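Local coordinates for cytoplasmic protein (Cryptococcus neoformans var. grubii serotype A, PDB 7LPO), which is a sterylglucosidase of glycoside hydrolase family 5 that probably cleaves the beta-linked glucose from steryl glucosides, at residues R742-G747 against R751-V756; C666-V671 against V714-S719; L305-A310 against L363-W368; P299-R304 against G326-I331. All coordinates share one frame; numbering follows the deposited sequence.

Contact 1 of 4, residues R742-G747 against R751-V756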
loop_
_atom_site.group_PDB
_atom_site.type_symbol
_atom_site.label_atom_id
_atom_site.label_comp_id
_atom_site.label_asym_id
_atom_site.label_seq_id
_atom_site.Cartn_x
_atom_site.Cartn_y
_atom_site.Cartn_z
ATOM N N ARG A 742 12.629 -29.727 -22.642
ATOM C CA ARG A 742 11.441 -30.559 -22.510
ATOM C C ARG A 742 10.562 -30.011 -21.391
ATOM O O ARG A 742 11.028 -29.291 -20.505
ATOM C CB ARG A 742 11.807 -32.023 -22.220
ATOM C CG ARG A 742 12.447 -32.233 -20.865
ATOM C CD ARG A 742 12.898 -33.684 -20.647
ATOM N NE ARG A 742 13.623 -33.845 -19.382
ATOM C CZ ARG A 742 13.039 -34.076 -18.210
ATOM N NH1 ARG A 742 11.721 -34.188 -18.133
ATOM N NH2 ARG A 742 13.775 -34.201 -17.112
ATOM N N VAL A 743 9.277 -30.376 -21.431
ATOM C CA VAL A 743 8.292 -29.870 -20.481
ATOM C C VAL A 743 7.370 -30.995 -20.027
ATOM O O VAL A 743 7.197 -32.007 -20.708
ATOM C CB VAL A 743 7.436 -28.728 -21.081
ATOM C CG1 VAL A 743 8.309 -27.705 -21.805
ATOM C CG2 VAL A 743 6.403 -29.299 -22.050
ATOM N N GLU A 744 6.756 -30.790 -18.863
ATOM C CA GLU A 744 5.683 -31.647 -18.382
ATOM C C GLU A 744 4.798 -30.818 -17.461
ATOM O O GLU A 744 5.284 -29.953 -16.729
ATOM C CB GLU A 744 6.224 -32.892 -17.668
ATOM C CG GLU A 744 6.591 -32.693 -16.225
ATOM C CD GLU A 744 6.851 -34.007 -15.501
ATOM O OE1 GLU A 744 7.377 -34.949 -16.136
ATOM O OE2 GLU A 744 6.527 -34.095 -14.293
ATOM N N ILE A 745 3.497 -31.086 -17.503
ATOM C CA ILE A 745 2.516 -30.341 -16.726
ATOM C C ILE A 745 1.941 -31.245 -15.645
ATOM O O ILE A 745 1.741 -32.446 -15.864
ATOM C CB ILE A 745 1.384 -29.788 -17.616
ATOM C CG1 ILE A 745 0.707 -30.922 -18.386
ATOM C CG2 ILE A 745 1.911 -28.756 -18.615
ATOM C CD1 ILE A 745 -0.493 -30.491 -19.235
ATOM N N GLN A 746 1.657 -30.659 -14.483
ATOM C CA GLN A 746 0.968 -31.355 -13.400
ATOM C C GLN A 746 0.081 -30.339 -12.697
ATOM O O GLN A 746 0.568 -29.298 -12.255
ATOM C CB GLN A 746 1.960 -31.990 -12.421
ATOM C CG GLN A 746 1.349 -32.326 -11.061
ATOM C CD GLN A 746 2.283 -33.127 -10.166
ATOM O OE1 GLN A 746 3.397 -32.696 -9.868
ATOM N NE2 GLN A 746 1.830 -34.301 -9.733
ATOM N N GLY A 747 -1.205 -30.631 -12.591
ATOM C CA GLY A 747 -2.117 -29.675 -11.979
ATOM C C GLY A 747 -2.062 -28.356 -12.725
ATOM O O GLY A 747 -2.270 -28.300 -13.937
ATOM N N ARG A 751 6.572 -27.582 -15.822
ATOM C CA ARG A 751 7.978 -27.750 -15.476
ATOM C C ARG A 751 8.777 -27.830 -16.762
ATOM O O ARG A 751 8.410 -28.575 -17.672
ATOM C CB ARG A 751 8.195 -29.003 -14.626
ATOM C CG ARG A 751 7.508 -28.924 -13.277
ATOM C CD ARG A 751 7.966 -30.024 -12.328
ATOM N NE ARG A 751 7.418 -29.815 -10.987
ATOM C CZ ARG A 751 6.257 -30.314 -10.567
ATOM N NH1 ARG A 751 5.521 -31.066 -11.378
ATOM N NH2 ARG A 751 5.831 -30.069 -9.335
ATOM N N TRP A 752 9.869 -27.072 -16.833
ATOM C CA TRP A 752 10.594 -26.837 -18.077
ATOM C C TRP A 752 12.086 -27.036 -17.839
ATOM O O TRP A 752 12.746 -26.185 -17.229
ATOM C CB TRP A 752 10.285 -25.436 -18.596
ATOM C CG TRP A 752 10.867 -25.116 -19.931
ATOM C CD1 TRP A 752 11.317 -26.001 -20.870
ATOM C CD2 TRP A 752 11.058 -23.812 -20.487
ATOM N NE1 TRP A 752 11.778 -25.325 -21.972
ATOM C CE2 TRP A 752 11.634 -23.980 -21.759
ATOM C CE3 TRP A 752 10.803 -22.518 -20.031
ATOM C CZ2 TRP A 752 11.947 -22.906 -22.578
ATOM C CZ3 TRP A 752 11.118 -21.458 -20.843
ATOM C CH2 TRP A 752 11.679 -21.654 -22.103
ATOM N N TRP A 753 12.606 -28.170 -18.303
ATOM C CA TRP A 753 14.028 -28.470 -18.239
ATOM C C TRP A 753 14.687 -28.065 -19.548
ATOM O O TRP A 753 14.125 -28.285 -20.627
ATOM C CB TRP A 753 14.288 -29.961 -18.012
ATOM C CG TRP A 753 13.778 -30.546 -16.732
ATOM C CD1 TRP A 753 14.499 -30.801 -15.607
ATOM C CD2 TRP A 753 12.448 -30.991 -16.464
ATOM N NE1 TRP A 753 13.701 -31.370 -14.648
ATOM C CE2 TRP A 753 12.433 -31.492 -15.148
ATOM C CE3 TRP A 753 11.267 -31.013 -17.208
ATOM C CZ2 TRP A 753 11.283 -32.001 -14.561
ATOM C CZ3 TRP A 753 10.128 -31.523 -16.624
ATOM C CH2 TRP A 753 10.143 -32.010 -15.320
ATOM N N TYR A 754 15.886 -27.493 -19.460
ATOM C CA TYR A 754 16.641 -27.203 -20.671
ATOM C C TYR A 754 18.118 -27.131 -20.330
ATOM O O TYR A 754 18.471 -26.836 -19.184
ATOM C CB TYR A 754 16.181 -25.893 -21.340
ATOM C CG TYR A 754 15.886 -24.731 -20.411
ATOM C CD1 TYR A 754 16.904 -24.069 -19.741
ATOM C CD2 TYR A 754 14.585 -24.278 -20.237
ATOM C CE1 TYR A 754 16.626 -23.001 -18.893
ATOM C CE2 TYR A 754 14.300 -23.218 -19.402
ATOM C CZ TYR A 754 15.322 -22.581 -18.738
ATOM O OH TYR A 754 15.022 -21.523 -17.914
ATOM N N PRO A 755 18.997 -27.415 -21.288
ATOM C CA PRO A 755 20.431 -27.206 -21.060
ATOM C C PRO A 755 20.824 -25.757 -21.287
ATOM O O PRO A 755 20.326 -25.092 -22.200
ATOM C CB PRO A 755 21.089 -28.120 -22.101
ATOM C CG PRO A 755 20.100 -28.136 -23.236
ATOM C CD PRO A 755 18.729 -28.060 -22.590
ATOM N N VAL A 756 21.740 -25.270 -20.458
ATOM C CA VAL A 756 22.255 -23.916 -20.641
ATOM C C VAL A 756 23.129 -23.915 -21.890
ATOM O O VAL A 756 23.549 -24.988 -22.352
ATOM C CB VAL A 756 23.024 -23.429 -19.403
ATOM C CG1 VAL A 756 22.222 -23.737 -18.144
ATOM C CG2 VAL A 756 24.403 -24.061 -19.339
#
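The guanidinium of Arg742 lies flat over one face of the Trp753 indole, planes at 15° and centres 3.9 Å apart, a stacked cation-pi pair in which CZ sits 24° off the normal of the six-membered ring. NH2 rides over the middle of the indole, while NH1 comes within 3.3 Å of Trp753 CE3. Arg742 CG lies between the backbone N and the carbonyl carbon (chi1 67°), and the chain, extended from there to NE, carries the group to the other strand. The indole edge meets Glu744, whose CG is 3.7 Å from Trp753 CH2. On the opposite face of the sheet, the Trp752 ring has Tyr754 CD2 over the centre of one face and Arg742 O in plane at its edge, while Val743 CG1 packs 3.6 Å from Trp752 CD1. Arg751 NH1 donates to Gln746 OE1 (3.1 Å), the amide and guanidinium planes steeply inclined; its NH2 makes a salt bridge to Asp646. Paired backbone bonds join Arg742 with Trp753 and Glu744 with Arg751; Val743 and Trp752 form the non-hydrogen-bonded pair between them. This is an antiparallel beta hairpin of the family's C-terminal domain. Glu703 receives a salt bridge from Arg742 and, through its carbonyl, the Trp753 NE1 bond. Beneath the hairpin, Val743 and Trp752 pack on Ile766 of strand 761-770, and Trp752 also reaches Val693 of strand 689-696.

Contact 2 of 4, residues C666-V671 against V714-S719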
loop_
_atom_site.group_PDB
_atom_site.type_symbol
_atom_site.label_atom_id
_atom_site.label_comp_id
_atom_site.label_asym_id
_atom_site.label_seq_id
_atom_site.Cartn_x
_atom_site.Cartn_y
_atom_site.Cartn_z
ATOM N N CYS A 666 -5.877 -13.441 -12.382
ATOM C CA CYS A 666 -5.336 -14.797 -12.303
ATOM C C CYS A 666 -4.698 -15.117 -13.650
ATOM O O CYS A 666 -5.407 -15.294 -14.648
ATOM C CB CYS A 666 -6.430 -15.805 -11.956
ATOM S SG CYS A 666 -5.812 -17.490 -11.757
ATOM N N ARG A 667 -3.367 -15.188 -13.676
ATOM C CA ARG A 667 -2.609 -15.150 -14.920
ATOM C C ARG A 667 -1.439 -16.120 -14.875
ATOM O O ARG A 667 -0.899 -16.397 -13.799
ATOM C CB ARG A 667 -2.041 -13.749 -15.201
ATOM C CG ARG A 667 -2.972 -12.584 -14.884
ATOM C CD ARG A 667 -2.173 -11.301 -14.633
ATOM N NE ARG A 667 -1.448 -10.850 -15.816
ATOM C CZ ARG A 667 -2.010 -10.233 -16.859
ATOM N NH1 ARG A 667 -3.317 -9.983 -16.881
ATOM N NH2 ARG A 667 -1.259 -9.861 -17.888
ATOM N N PRO A 668 -1.019 -16.639 -16.030
ATOM C CA PRO A 668 0.209 -17.447 -16.067
ATOM C C PRO A 668 1.440 -16.590 -15.823
ATOM O O PRO A 668 1.519 -15.442 -16.267
ATOM C CB PRO A 668 0.213 -18.019 -17.488
ATOM C CG PRO A 668 -0.525 -16.960 -18.293
ATOM C CD PRO A 668 -1.612 -16.467 -17.373
ATOM N N TYR A 669 2.412 -17.158 -15.119
ATOM C CA TYR A 669 3.673 -16.469 -14.884
ATOM C C TYR A 669 4.695 -17.478 -14.374
ATOM O O TYR A 669 4.321 -18.529 -13.840
ATOM C CB TYR A 669 3.508 -15.315 -13.883
ATOM C CG TYR A 669 3.379 -15.728 -12.448
ATOM C CD1 TYR A 669 2.176 -16.195 -11.947
ATOM C CD2 TYR A 669 4.458 -15.620 -11.580
ATOM C CE1 TYR A 669 2.055 -16.571 -10.618
ATOM C CE2 TYR A 669 4.350 -15.977 -10.256
ATOM C CZ TYR A 669 3.147 -16.454 -9.778
ATOM O OH TYR A 669 3.043 -16.814 -8.461
ATOM N N PRO A 670 5.992 -17.170 -14.532
ATOM C CA PRO A 670 7.059 -18.072 -14.069
ATOM C C PRO A 670 7.378 -17.875 -12.594
ATOM O O PRO A 670 7.900 -16.833 -12.187
ATOM C CB PRO A 670 8.245 -17.689 -14.966
ATOM C CG PRO A 670 8.023 -16.215 -15.244
ATOM C CD PRO A 670 6.520 -15.995 -15.252
ATOM N N VAL A 671 7.103 -18.904 -11.794
ATOM C CA VAL A 671 7.377 -18.834 -10.364
ATOM C C VAL A 671 8.878 -18.880 -10.095
ATOM O O VAL A 671 9.379 -18.205 -9.184
ATOM C CB VAL A 671 6.640 -19.973 -9.636
ATOM C CG1 VAL A 671 7.075 -20.035 -8.199
ATOM C CG2 VAL A 671 5.134 -19.794 -9.744
ATOM N N VAL A 714 -8.174 -21.199 -14.627
ATOM C CA VAL A 714 -9.069 -20.111 -15.015
ATOM C C VAL A 714 -9.010 -19.857 -16.515
ATOM O O VAL A 714 -10.025 -19.522 -17.138
ATOM C CB VAL A 714 -8.716 -18.841 -14.214
ATOM C CG1 VAL A 714 -9.176 -17.609 -14.937
ATOM C CG2 VAL A 714 -9.303 -18.909 -12.827
ATOM N N HIS A 715 -7.824 -19.989 -17.117
ATOM C CA HIS A 715 -7.650 -19.738 -18.540
ATOM C C HIS A 715 -7.422 -20.989 -19.375
ATOM O O HIS A 715 -7.681 -20.958 -20.585
ATOM C CB HIS A 715 -6.452 -18.806 -18.784
ATOM C CG HIS A 715 -6.659 -17.415 -18.284
ATOM N ND1 HIS A 715 -7.446 -16.498 -18.946
ATOM C CD2 HIS A 715 -6.202 -16.791 -17.174
ATOM C CE1 HIS A 715 -7.455 -15.363 -18.272
ATOM N NE2 HIS A 715 -6.711 -15.515 -17.190
ATOM N N TYR A 716 -6.915 -22.065 -18.783
ATOM C CA TYR A 716 -6.375 -23.180 -19.547
ATOM C C TYR A 716 -7.031 -24.518 -19.222
ATOM O O TYR A 716 -6.623 -25.544 -19.776
ATOM C CB TYR A 716 -4.862 -23.270 -19.317
ATOM C CG TYR A 716 -4.084 -22.062 -19.817
ATOM C CD1 TYR A 716 -3.998 -21.780 -21.174
ATOM C CD2 TYR A 716 -3.440 -21.211 -18.936
ATOM C CE1 TYR A 716 -3.292 -20.683 -21.637
ATOM C CE2 TYR A 716 -2.720 -20.114 -19.391
ATOM C CZ TYR A 716 -2.655 -19.852 -20.742
ATOM O OH TYR A 716 -1.950 -18.765 -21.200
ATOM N N ALA A 717 -8.034 -24.545 -18.355
ATOM C CA ALA A 717 -8.692 -25.803 -18.046
ATOM C C ALA A 717 -9.443 -26.334 -19.266
ATOM O O ALA A 717 -9.887 -25.577 -20.136
ATOM C CB ALA A 717 -9.663 -25.625 -16.878
ATOM N N ALA A 718 -9.576 -27.659 -19.327
ATOM C CA ALA A 718 -10.410 -28.263 -20.359
ATOM C C ALA A 718 -11.853 -27.792 -20.233
ATOM O O ALA A 718 -12.488 -27.429 -21.228
ATOM C CB ALA A 718 -10.337 -29.788 -20.269
ATOM N N SER A 719 -12.378 -27.768 -19.007
ATOM C CA SER A 719 -13.736 -27.314 -18.755
ATOM C C SER A 719 -13.823 -26.819 -17.320
ATOM O O SER A 719 -13.099 -27.296 -16.446
ATOM C CB SER A 719 -14.752 -28.435 -18.998
ATOM O OG SER A 719 -15.999 -28.095 -18.434
#
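Cys666 lays its sulfur against the branched side chain of Val714, with SG 3.9 Å from CG2 and nearly as close to CB. With SG anti to the backbone N (chi1 -177°), the thiol is sent toward the short helix 713-716. The carbonyl of the same cysteine is used as well: Cys666 O sits at the edge of the His715 imidazole, in its plane, 2.9 Å from NE2. The N-H...O angle of only 121° makes this a weak hydrogen bond, and His715 CD2 is almost as near to that oxygen, at 3.0 Å. NE2 has a second weak acceptor in the carbonyl of Ala663, so it is shared between two backbone oxygens. Two residues after Cys666, Pro668 meets the edge of Tyr716, the residue next to His715, at roughly a right angle, its CG 3.7 Å from OH and 4.0 Å from CE2. The Tyr716 hydroxyl itself is hydrogen-bonded to the carbonyl of Thr687. All five touching residues are buried, and Phe682 of strand 676-682 lies beside Pro668 and Tyr716 and meets the His715 ring edge-to-face. The arrangement is plain core packing within the C-terminal domain of this glycoside hydrolase: the chain leaving helix 662-665, about to enter strand 669-673, is held against the helical turn that follows strand 707-710.

Contact 3 of 4, residues L305-A310 against L363-W368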
loop_
_atom_site.group_PDB
_atom_site.type_symbol
_atom_site.label_atom_id
_atom_site.label_comp_id
_atom_site.label_asym_id
_atom_site.label_seq_id
_atom_site.Cartn_x
_atom_site.Cartn_y
_atom_site.Cartn_z
ATOM N N LEU A 305 -8.686 28.444 10.109
ATOM C CA LEU A 305 -9.827 27.602 10.443
ATOM C C LEU A 305 -9.598 26.873 11.762
ATOM O O LEU A 305 -10.516 26.727 12.572
ATOM C CB LEU A 305 -10.075 26.599 9.311
ATOM C CG LEU A 305 -10.679 27.156 8.018
ATOM C CD1 LEU A 305 -10.649 26.091 6.908
ATOM C CD2 LEU A 305 -12.091 27.628 8.237
ATOM N N GLY A 306 -8.381 26.376 11.978
ATOM C CA GLY A 306 -8.073 25.684 13.214
ATOM C C GLY A 306 -8.118 26.572 14.440
ATOM O O GLY A 306 -8.129 26.056 15.563
ATOM N N MET A 307 -8.106 27.892 14.251
ATOM C CA MET A 307 -8.348 28.850 15.319
ATOM C C MET A 307 -9.800 29.326 15.333
ATOM O O MET A 307 -10.118 30.310 16.005
ATOM C CB MET A 307 -7.398 30.043 15.183
ATOM C CG MET A 307 -5.974 29.766 15.653
ATOM S SD MET A 307 -5.860 29.220 17.388
ATOM C CE MET A 307 -6.570 30.631 18.230
ATOM N N GLY A 308 -10.685 28.641 14.616
ATOM C CA GLY A 308 -12.098 28.912 14.691
ATOM C C GLY A 308 -12.604 30.005 13.781
ATOM O O GLY A 308 -13.771 30.399 13.912
ATOM N N GLU A 309 -11.775 30.513 12.871
ATOM C CA GLU A 309 -12.156 31.623 12.009
ATOM C C GLU A 309 -12.704 31.104 10.685
ATOM O O GLU A 309 -12.071 30.281 10.025
ATOM C CB GLU A 309 -10.962 32.536 11.746
ATOM C CG GLU A 309 -10.355 33.144 12.983
ATOM C CD GLU A 309 -9.131 33.978 12.657
ATOM O OE1 GLU A 309 -8.934 34.305 11.460
ATOM O OE2 GLU A 309 -8.366 34.296 13.594
ATOM N N ALA A 310 -13.875 31.600 10.300
ATOM C CA ALA A 310 -14.493 31.197 9.048
ATOM C C ALA A 310 -13.621 31.593 7.864
ATOM O O ALA A 310 -12.964 32.641 7.870
ATOM C CB ALA A 310 -15.878 31.835 8.917
ATOM N N LEU A 363 -0.956 25.282 24.651
ATOM C CA LEU A 363 -2.154 24.526 24.335
ATOM C C LEU A 363 -3.308 25.476 24.046
ATOM O O LEU A 363 -3.299 26.645 24.436
ATOM C CB LEU A 363 -2.514 23.578 25.481
ATOM C CG LEU A 363 -1.541 22.409 25.667
ATOM C CD1 LEU A 363 -1.811 21.704 27.001
ATOM C CD2 LEU A 363 -1.640 21.445 24.512
ATOM N N GLY A 364 -4.300 24.961 23.328
ATOM C CA GLY A 364 -5.486 25.740 23.051
ATOM C C GLY A 364 -5.292 26.871 22.074
ATOM O O GLY A 364 -6.185 27.708 21.936
ATOM N N THR A 365 -4.145 26.935 21.411
ATOM C CA THR A 365 -3.877 27.939 20.395
ATOM C C THR A 365 -2.993 27.281 19.343
ATOM O O THR A 365 -2.447 26.198 19.559
ATOM C CB THR A 365 -3.243 29.186 21.020
ATOM O OG1 THR A 365 -3.124 30.220 20.038
ATOM C CG2 THR A 365 -1.883 28.879 21.594
ATOM N N CYS A 366 -2.876 27.928 18.185
ATOM C CA CYS A 366 -2.152 27.332 17.070
ATOM C C CYS A 366 -0.678 27.171 17.406
ATOM O O CYS A 366 -0.003 28.138 17.784
ATOM C CB CYS A 366 -2.301 28.188 15.812
ATOM S SG CYS A 366 -1.440 27.528 14.374
ATOM N N ILE A 367 -0.172 25.945 17.244
ATOM C CA ILE A 367 1.227 25.673 17.544
ATOM C C ILE A 367 2.154 26.313 16.518
ATOM O O ILE A 367 3.313 26.611 16.836
ATOM C CB ILE A 367 1.446 24.150 17.649
ATOM C CG1 ILE A 367 2.781 23.840 18.334
ATOM C CG2 ILE A 367 1.381 23.479 16.281
ATOM C CD1 ILE A 367 2.871 24.378 19.774
ATOM N N TRP A 368 1.666 26.577 15.300
ATOM C CA TRP A 368 2.511 27.200 14.283
ATOM C C TRP A 368 2.608 28.702 14.489
ATOM O O TRP A 368 3.685 29.285 14.321
ATOM C CB TRP A 368 1.976 26.859 12.896
ATOM C CG TRP A 368 1.913 25.380 12.724
ATOM C CD1 TRP A 368 0.809 24.628 12.457
ATOM C CD2 TRP A 368 3.007 24.460 12.849
ATOM N NE1 TRP A 368 1.146 23.294 12.410
ATOM C CE2 TRP A 368 2.492 23.170 12.634
ATOM C CE3 TRP A 368 4.370 24.607 13.118
ATOM C CZ2 TRP A 368 3.294 22.036 12.667
ATOM C CZ3 TRP A 368 5.161 23.487 13.157
ATOM C CH2 TRP A 368 4.625 22.216 12.932
#
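A Schellman motif ends helix 299-306, and the residue just before its glycine, Met307, supplies the side chain for this contact. Gly308, with a positive phi of 86°, is the C-prime residue; its N bonds to Leu305 O at 2.8 Å, and Glu309 N reaches back to Arg304 O. Met307 then folds its chain at both chi2 (-58°) and chi3 (-60°), a double bend that brings the sulfur against the backbone of 363-368. SD lies 3.3 Å from Cys366 N and 3.8 Å from Thr365 CA. No hydrogen bond crosses between the segments, so the evidence is for van der Waals packing. CE comes 3.9 Å from Thr365 OG1, and farther up the chain CG rests 4.0 Å from Cys366 CB. Cys366 occupies the N-cap of the weakly bonded helix 367-370, its thiol capping a backbone N just beyond Trp368, so the C-terminal end of helix 299-306 meets the start of this one. Trp374 of strand 374-375 touches both Met307 and Cys366, while Thr365 packs on Ile376 in the following loop.

Contact 4 of 4, residues P299-R304 against G326-I331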
loop_
_atom_site.group_PDB
_atom_site.type_symbol
_atom_site.label_atom_id
_atom_site.label_comp_id
_atom_site.label_asym_id
_atom_site.label_seq_id
_atom_site.Cartn_x
_atom_site.Cartn_y
_atom_site.Cartn_z
ATOM N N PRO A 299 -2.583 26.058 3.291
ATOM C CA PRO A 299 -2.047 25.863 4.654
ATOM C C PRO A 299 -2.430 26.978 5.620
ATOM O O PRO A 299 -2.843 26.691 6.752
ATOM C CB PRO A 299 -0.529 25.781 4.424
ATOM C CG PRO A 299 -0.400 25.232 3.031
ATOM C CD PRO A 299 -1.559 25.832 2.251
ATOM N N ILE A 300 -2.349 28.241 5.199
ATOM C CA ILE A 300 -2.659 29.329 6.123
ATOM C C ILE A 300 -4.165 29.423 6.361
ATOM O O ILE A 300 -4.612 29.696 7.482
ATOM C CB ILE A 300 -2.075 30.660 5.615
ATOM C CG1 ILE A 300 -2.340 31.773 6.634
ATOM C CG2 ILE A 300 -2.677 31.035 4.273
ATOM C CD1 ILE A 300 -1.701 31.551 7.971
ATOM N N GLU A 301 -4.976 29.187 5.325
ATOM C CA GLU A 301 -6.419 29.149 5.542
ATOM C C GLU A 301 -6.793 28.062 6.542
ATOM O O GLU A 301 -7.705 28.246 7.352
ATOM C CB GLU A 301 -7.162 28.933 4.225
ATOM C CG GLU A 301 -7.172 30.150 3.313
ATOM C CD GLU A 301 -7.926 29.902 2.004
ATOM O OE1 GLU A 301 -7.963 28.741 1.525
ATOM O OE2 GLU A 301 -8.486 30.878 1.449
ATOM N N GLY A 302 -6.107 26.918 6.499
ATOM C CA GLY A 302 -6.422 25.843 7.424
ATOM C C GLY A 302 -6.050 26.175 8.857
ATOM O O GLY A 302 -6.757 25.794 9.793
ATOM N N MET A 303 -4.931 26.885 9.043
ATOM C CA MET A 303 -4.543 27.349 10.368
ATOM C C MET A 303 -5.558 28.344 10.924
ATOM O O MET A 303 -5.922 28.273 12.103
ATOM C CB MET A 303 -3.152 27.982 10.308
ATOM C CG MET A 303 -2.019 26.990 10.037
ATOM S SD MET A 303 -0.437 27.802 9.694
ATOM C CE MET A 303 0.567 26.392 9.221
ATOM N N ARG A 304 -6.016 29.288 10.100
ATOM C CA ARG A 304 -7.062 30.201 10.552
ATOM C C ARG A 304 -8.321 29.437 10.922
ATOM O O ARG A 304 -8.974 29.744 11.927
ATOM C CB ARG A 304 -7.383 31.230 9.474
ATOM C CG ARG A 304 -6.275 32.236 9.211
ATOM C CD ARG A 304 -6.512 32.904 7.875
ATOM N NE ARG A 304 -5.438 33.817 7.500
ATOM C CZ ARG A 304 -5.173 34.177 6.248
ATOM N NH1 ARG A 304 -5.902 33.687 5.251
ATOM N NH2 ARG A 304 -4.177 35.020 5.997
ATOM N N GLY A 326 -13.845 24.393 -8.894
ATOM C CA GLY A 326 -15.287 24.554 -8.863
ATOM C C GLY A 326 -15.664 25.837 -8.147
ATOM O O GLY A 326 -14.963 26.841 -8.270
ATOM N N SER A 327 -16.754 25.830 -7.395
ATOM C CA SER A 327 -17.118 27.013 -6.636
ATOM C C SER A 327 -16.315 27.083 -5.340
ATOM O O SER A 327 -15.765 26.088 -4.865
ATOM C CB SER A 327 -18.610 27.008 -6.320
ATOM O OG SER A 327 -18.944 25.872 -5.542
ATOM N N ARG A 328 -16.241 28.284 -4.777
ATOM C CA ARG A 328 -15.700 28.453 -3.440
ATOM C C ARG A 328 -16.772 28.107 -2.418
ATOM O O ARG A 328 -17.967 28.285 -2.660
ATOM C CB ARG A 328 -15.203 29.881 -3.234
ATOM C CG ARG A 328 -13.919 30.192 -3.981
ATOM C CD ARG A 328 -13.301 31.512 -3.521
ATOM N NE ARG A 328 -12.220 31.332 -2.554
ATOM C CZ ARG A 328 -10.996 31.831 -2.691
ATOM N NH1 ARG A 328 -10.682 32.548 -3.761
ATOM N NH2 ARG A 328 -10.078 31.613 -1.754
ATOM N N GLN A 329 -16.336 27.588 -1.275
ATOM C CA GLN A 329 -17.232 27.157 -0.210
ATOM C C GLN A 329 -16.777 27.759 1.110
ATOM O O GLN A 329 -15.583 27.780 1.416
ATOM C CB GLN A 329 -17.268 25.627 -0.104
ATOM C CG GLN A 329 -18.053 24.963 -1.219
ATOM C CD GLN A 329 -18.054 23.455 -1.118
ATOM O OE1 GLN A 329 -18.275 22.886 -0.043
ATOM N NE2 GLN A 329 -17.811 22.793 -2.241
ATOM N N THR A 330 -17.729 28.256 1.886
ATOM C CA THR A 330 -17.432 28.805 3.199
ATOM C C THR A 330 -17.411 27.682 4.229
ATOM O O THR A 330 -18.349 26.881 4.307
ATOM C CB THR A 330 -18.461 29.864 3.592
ATOM O OG1 THR A 330 -18.391 30.959 2.671
ATOM C CG2 THR A 330 -18.199 30.370 5.004
ATOM N N ILE A 331 -16.326 27.615 4.997
ATOM C CA ILE A 331 -16.222 26.755 6.172
ATOM C C ILE A 331 -16.225 27.674 7.385
ATOM O O ILE A 331 -15.393 28.587 7.485
ATOM C CB ILE A 331 -14.960 25.879 6.135
ATOM C CG1 ILE A 331 -14.979 24.975 4.892
ATOM C CG2 ILE A 331 -14.845 25.055 7.407
ATOM C CD1 ILE A 331 -13.625 24.364 4.571
#
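Residues 299-304 form most of the short helix 299-306, with Met303 N bonded to Pro299 O and Arg304 N to Ile300 O, whereas 326-331 is the closing part of the extended strand 322-331. No backbone bond joins the two segments, and just 41 Å² of surface is buried between them. The whole contact rests on one pair of side chains, Glu301 and Arg328. The Glu301 CB is directed toward the strand, with the chain beyond CG extended, and a bend at chi3 (99°) turns the Arg328 guanidinium to the helix. Glu301 OE2 approaches Arg328 NH2 at 3.7 Å, a long salt bridge. The oxygen stands at the guanidinium edge, in its plane, yet the carboxylate plane is turned 71° from it, unlike the flat two-pronged pairing of these groups. NH2 also donates to the carbonyl of Asp312 in the adjacent strand 311-319, and Glu301 packs on Gln311 of that strand. Both side chains touch a crystal neighbour, so the distance may partly reflect lattice packing. With Arg328 exposed and Glu301 partly so, solvent would be expected to screen the attraction, consistent with a modest electrostatic link between helix and sheet edge.

Overall arrangement
From the N terminus, helix 299-306 comes first and serves two contacts. Contact 4 closes the loop from its first residues to strand 322-331, an outer strand of a three-stranded antiparallel sheet; contact 3 joins the end of the same helix to 363-368. Their segments alternate along the chain, so the two loops cross, and they touch where Trp368 CD1 packs on Met303 CE. Contact 2 opens after contact 3 has closed, drawing 714-719 back to 666-671, and contact 1 follows in series as a tight hairpin. These last two belong to the C-terminal domain, their centres about 16 Å apart, whereas contacts 1 and 3 have centres about 68 Å apart, on opposite sides of the chain's centre.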